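Local coordinates for protein 4-hydroxy-3-methylbut-2-enyl diphosphate reductase (Aquifex aeolicus, PDB 3DNF) that reduces (E)-4-hydroxy-3-methylbut-2-enyl diphosphate to isopentenyl and dimethylallyl diphosphate at an iron-sulfur cluster, the last step of the non-mevalonate isoprenoid pathway, at residues 245-248 with 249-253. Residues are numbered along the deposited sequence; the frame is centred on the assembly and turned at random.
Sequences EELQ and PEWFR
Q248 lies across the indole of W251, three residues further along the chain, where the loop between strands 238-241 and 257-262 turns into the 3-10 segment 249-251. The CB of Q248 sits over one face of the five-membered ring, 3.6 Å from its centroid and 12° off the normal, a close CH-pi contact. From there the side chain runs on extended, its CG 3.7 Å from W251 CZ2, and the amide reaches past the NE1-CZ2 rim of the indole, its plane tilted 42° from the ring. NE2 of Q248 and NE1 of W251 approach to 3.2 Å, but both are donors and no bond joins them. The backbone supplies the polar link instead: W251 N donates to Q248 O at 3.0 Å, reaching it from above the carbonyl plane, and this i to i+3 bond fixes the 3-10 turn begun by P249, which F252 N to P249 O continues. L247 and F252 form the buried side. The CD2 methyl of L247 meets the edge of the phenyl ring, 3.5 Å from F252 CZ, and both residues pack on I214 and on I278 of helix 268-281. W251, whose CG lies beside its own backbone N (chi1 -54°), packs its indole against Q248; the same ring system also stacks with Y239, and the side chain touches I241. An alanine in place of W251 would probably keep the backbone turn but leave the Q248 side chain without its aromatic floor and Y239 without its stacking partner. Because the two N-H groups brought together at the indole rim add no hydrogen bond, the Q248-W251 side-chain contact rests on CH-pi and van der Waals packing.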
loop_
_atom_site.group_PDB
_atom_site.type_symbol
_atom_site.label_atom_id
_atom_site.label_comp_id
_atom_site.label_asym_id
_atom_site.label_seq_id
_atom_site.Cartn_x
_atom_site.Cartn_y
_atom_site.Cartn_z
ATOM N N GLU B 245 42.067 -13.830 -11.378
ATOM C CA GLU B 245 42.918 -14.948 -10.949
ATOM C C GLU B 245 42.143 -16.253 -10.829
ATOM O O GLU B 245 42.701 -17.331 -11.027
ATOM C CB GLU B 245 43.586 -14.651 -9.598
ATOM C CG GLU B 245 44.607 -13.517 -9.602
ATOM C CD GLU B 245 45.712 -13.701 -10.633
ATOM O OE1 GLU B 245 46.067 -12.702 -11.295
ATOM O OE2 GLU B 245 46.223 -14.833 -10.784
ATOM N N GLU B 246 40.858 -16.144 -10.510
ATOM C CA GLU B 246 40.016 -17.313 -10.273
ATOM C C GLU B 246 39.503 -17.979 -11.553
ATOM O O GLU B 246 39.076 -19.138 -11.520
ATOM C CB GLU B 246 38.862 -16.946 -9.346
ATOM C CG GLU B 246 39.323 -16.409 -8.004
ATOM C CD GLU B 246 38.190 -15.844 -7.181
ATOM O OE1 GLU B 246 37.249 -16.594 -6.845
ATOM O OE2 GLU B 246 38.245 -14.644 -6.863
ATOM N N LEU B 247 39.563 -17.254 -12.671
ATOM C CA LEU B 247 39.132 -17.765 -13.976
ATOM C C LEU B 247 39.897 -19.018 -14.398
ATOM O O LEU B 247 41.063 -18.942 -14.802
ATOM C CB LEU B 247 39.273 -16.690 -15.060
ATOM C CG LEU B 247 38.295 -15.513 -15.029
ATOM C CD1 LEU B 247 38.788 -14.353 -15.900
ATOM C CD2 LEU B 247 36.888 -15.955 -15.442
ATOM N N GLN B 248 39.231 -20.163 -14.298
ATOM C CA GLN B 248 39.836 -21.441 -14.666
ATOM C C GLN B 248 39.775 -21.618 -16.176
ATOM O O GLN B 248 38.692 -21.524 -16.759
ATOM C CB GLN B 248 39.121 -22.602 -13.976
ATOM C CG GLN B 248 39.248 -22.605 -12.458
ATOM C CD GLN B 248 38.399 -23.676 -11.797
ATOM O OE1 GLN B 248 37.847 -23.466 -10.715
ATOM N NE2 GLN B 248 38.285 -24.830 -12.444
ATOM N N PRO B 249 40.936 -21.868 -16.816
ATOM C CA PRO B 249 40.978 -22.110 -18.265
ATOM C C PRO B 249 39.991 -23.200 -18.680
ATOM O O PRO B 249 39.465 -23.171 -19.797
ATOM C CB PRO B 249 42.417 -22.581 -18.498
ATOM C CG PRO B 249 43.195 -21.949 -17.399
ATOM C CD PRO B 249 42.279 -21.942 -16.210
ATOM N N GLU B 250 39.738 -24.131 -17.759
ATOM C CA GLU B 250 38.840 -25.267 -17.971
ATOM C C GLU B 250 37.435 -24.837 -18.400
ATOM O O GLU B 250 36.828 -25.469 -19.274
ATOM C CB GLU B 250 38.762 -26.108 -16.692
ATOM C CG GLU B 250 38.008 -27.425 -16.845
ATOM C CD GLU B 250 38.036 -28.271 -15.586
ATOM O OE1 GLU B 250 38.174 -29.513 -15.710
ATOM O OE2 GLU B 250 37.923 -27.698 -14.476
ATOM N N TRP B 251 36.937 -23.758 -17.785
ATOM C CA TRP B 251 35.573 -23.276 -18.014
ATOM C C TRP B 251 35.325 -22.787 -19.445
ATOM O O TRP B 251 34.155 -22.766 -19.902
ATOM C CB TRP B 251 35.210 -22.139 -17.047
ATOM C CG TRP B 251 35.392 -22.410 -15.565
ATOM C CD1 TRP B 251 35.471 -23.625 -14.943
ATOM C CD2 TRP B 251 35.468 -21.419 -14.521
ATOM N NE1 TRP B 251 35.619 -23.452 -13.585
ATOM C CE2 TRP B 251 35.619 -22.113 -13.298
ATOM C CE3 TRP B 251 35.436 -20.013 -14.505
ATOM C CZ2 TRP B 251 35.734 -21.449 -12.068
ATOM C CZ3 TRP B 251 35.552 -19.354 -13.280
ATOM C CH2 TRP B 251 35.699 -20.074 -12.082
ATOM N N PHE B 252 36.420 -22.394 -20.146
ATOM C CA PHE B 252 36.288 -21.789 -21.474
ATOM C C PHE B 252 36.652 -22.709 -22.643
ATOM O O PHE B 252 36.993 -22.244 -23.740
ATOM C CB PHE B 252 37.079 -20.486 -21.525
ATOM C CG PHE B 252 36.737 -19.554 -20.409
ATOM C CD1 PHE B 252 37.554 -19.468 -19.285
ATOM C CD2 PHE B 252 35.573 -18.793 -20.458
ATOM C CE1 PHE B 252 37.227 -18.616 -18.238
ATOM C CE2 PHE B 252 35.239 -17.939 -19.419
ATOM C CZ PHE B 252 36.067 -17.851 -18.306
ATOM N N ARG B 253 36.559 -24.016 -22.409
ATOM C CA ARG B 253 36.765 -24.969 -23.490
ATOM C C ARG B 253 35.513 -25.011 -24.374
ATOM O O ARG B 253 34.324 -25.160 -23.817
ATOM C CB ARG B 253 37.075 -26.362 -22.935
ATOM C CG ARG B 253 38.332 -26.438 -22.077
ATOM C CD ARG B 253 38.519 -27.839 -21.523
ATOM N NE ARG B 253 39.413 -27.848 -20.366
ATOM C CZ ARG B 253 39.662 -28.917 -19.610
ATOM N NH1 ARG B 253 39.087 -30.085 -19.876
ATOM N NH2 ARG B 253 40.493 -28.819 -18.581
#